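Local coordinates for protein folylpolyglutamate synthase/dihydrofolate synthase (Thermotoga maritima, PDB 1O5Z) that probably catalyses ATP-dependent addition of L-glutamate to dihydropteroate, giving dihydrofolate, and to tetrahydrofolyl-polyglutamates, lengthening their tail, at residues Gly315-Leu320 with Leu338-Glu343. Numbering follows the deposited sequence.
Sequences GKMYIL and LYFNGE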
# COMPACT_ATOMS: atom_id res chain seq x y z
N GLY A 315 -15.93 -14.28 15.64
CA GLY A 315 -16.45 -13.45 16.74
C GLY A 315 -15.42 -12.52 17.36
O GLY A 315 -15.77 -11.54 18.00
N LYS A 316 -14.14 -12.80 17.16
CA LYS A 316 -13.09 -12.01 17.78
C LYS A 316 -12.57 -11.00 16.79
O LYS A 316 -12.47 -11.30 15.60
CB LYS A 316 -11.93 -12.88 18.26
CG LYS A 316 -11.06 -12.12 19.30
CD LYS A 316 -9.57 -12.47 19.25
CE LYS A 316 -9.38 -13.96 19.54
NZ LYS A 316 -7.99 -14.40 19.57
N MET A 317 -12.27 -9.79 17.28
CA MET A 317 -11.69 -8.74 16.46
C MET A 317 -10.22 -8.78 16.56
O MET A 317 -9.69 -8.95 17.65
CB MET A 317 -12.06 -7.36 16.92
CG MET A 317 -13.47 -7.15 17.06
SD MET A 317 -13.87 -5.53 16.40
CE MET A 317 -14.17 -6.10 14.71
N TYR A 318 -9.60 -8.54 15.41
CA TYR A 318 -8.17 -8.34 15.27
C TYR A 318 -7.91 -7.00 14.63
O TYR A 318 -8.48 -6.67 13.62
CB TYR A 318 -7.60 -9.41 14.37
CG TYR A 318 -7.70 -10.74 15.00
CD1 TYR A 318 -8.78 -11.57 14.75
CD2 TYR A 318 -6.73 -11.17 15.86
CE1 TYR A 318 -8.89 -12.78 15.36
CE2 TYR A 318 -6.81 -12.39 16.49
CZ TYR A 318 -7.88 -13.19 16.23
OH TYR A 318 -7.95 -14.39 16.89
N ILE A 319 -7.02 -6.22 15.23
CA ILE A 319 -6.57 -4.98 14.65
C ILE A 319 -5.18 -5.28 14.10
O ILE A 319 -4.24 -5.45 14.85
CB ILE A 319 -6.56 -3.84 15.68
CG1 ILE A 319 -7.97 -3.65 16.27
CG2 ILE A 319 -6.13 -2.53 15.02
CD1 ILE A 319 -8.32 -4.45 17.53
N LEU A 320 -5.10 -5.41 12.78
CA LEU A 320 -3.87 -5.74 12.11
C LEU A 320 -3.29 -4.43 11.66
O LEU A 320 -3.86 -3.74 10.82
CB LEU A 320 -4.12 -6.66 10.90
CG LEU A 320 -4.92 -7.96 11.23
CD1 LEU A 320 -5.34 -8.73 9.97
CD2 LEU A 320 -4.17 -8.82 12.19
N LEU A 338 -10.11 6.02 18.86
CA LEU A 338 -11.31 6.43 18.17
C LEU A 338 -12.32 5.32 18.10
O LEU A 338 -13.49 5.54 18.29
CB LEU A 338 -11.00 6.84 16.74
CG LEU A 338 -10.47 8.24 16.52
CD1 LEU A 338 -10.18 8.40 15.05
CD2 LEU A 338 -11.45 9.31 17.01
N TYR A 339 -11.85 4.13 17.82
CA TYR A 339 -12.74 3.06 17.47
C TYR A 339 -12.94 2.06 18.60
O TYR A 339 -13.84 1.23 18.53
CB TYR A 339 -12.20 2.35 16.23
CG TYR A 339 -12.35 3.16 14.95
CD1 TYR A 339 -11.27 3.83 14.39
CD2 TYR A 339 -13.56 3.24 14.29
CE1 TYR A 339 -11.41 4.55 13.21
CE2 TYR A 339 -13.70 3.97 13.13
CZ TYR A 339 -12.63 4.62 12.59
OH TYR A 339 -12.76 5.35 11.43
N PHE A 340 -12.10 2.12 19.64
CA PHE A 340 -12.12 1.11 20.71
C PHE A 340 -12.12 1.72 22.09
O PHE A 340 -11.63 1.12 23.03
CB PHE A 340 -10.92 0.19 20.55
CG PHE A 340 -11.02 -0.64 19.32
CD1 PHE A 340 -11.79 -1.80 19.32
CD2 PHE A 340 -10.43 -0.22 18.14
CE1 PHE A 340 -11.90 -2.58 18.16
CE2 PHE A 340 -10.54 -0.98 17.00
CZ PHE A 340 -11.28 -2.17 17.00
N ASN A 341 -12.69 2.90 22.20
CA ASN A 341 -12.54 3.69 23.40
C ASN A 341 -12.85 2.93 24.72
O ASN A 341 -11.97 2.79 25.62
CB ASN A 341 -13.38 4.93 23.28
CG ASN A 341 -13.14 5.89 24.41
OD1 ASN A 341 -12.00 6.15 24.76
ND2 ASN A 341 -14.21 6.43 24.99
N GLY A 342 -14.06 2.40 24.83
CA GLY A 342 -14.44 1.57 26.00
C GLY A 342 -13.85 0.15 26.05
O GLY A 342 -14.01 -0.56 27.04
N GLU A 343 -13.16 -0.27 25.00
CA GLU A 343 -12.85 -1.68 24.82
C GLU A 343 -11.59 -2.14 25.52
O GLU A 343 -10.58 -1.45 25.47
CB GLU A 343 -12.71 -1.96 23.34
CG GLU A 343 -14.04 -2.04 22.64
CD GLU A 343 -14.75 -3.33 22.97
OE1 GLU A 343 -14.27 -4.41 22.47
OE2 GLU A 343 -15.74 -3.25 23.75
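The ring of Phe340 takes Ile319 over one face and Met317 at its edge. CD1 of Ile319 makes a CH-pi contact, 4.2 Å from the centroid of the Phe340 ring and 28° off its normal. CG1 of Ile319 touches the far end of the ring, 3.7 Å from Phe340 CZ. Met317 uses its sulfur. Met317 SD lies near the ring plane, 4.0 Å from Phe340 CE1, as a Met-aromatic contact of the edge type. A bend at chi2 (-138°) carries Met317 SD to the ring edge. Phe340 has CG anti to its own carbonyl carbon (chi1 -67°). Its CB points toward the strand 316-320 from just past the end of helix 326-339, and the ring meets Met317 and Ile319. There the chain enters a type I turn, closed by Glu343 N on Phe340 O at 2.9 Å. Ile310 of the adjoining strand 309-313 also touches Met317 and Ile319. The contact thus packs the residue that follows helix 326-339 against one side of the mixed sheet in the Mur ligase glutamate ligase domain. No hydrogen bond crosses between the segments, so dispersion and the weak CH-pi and sulfur-aromatic terms hold this largely buried apolar join.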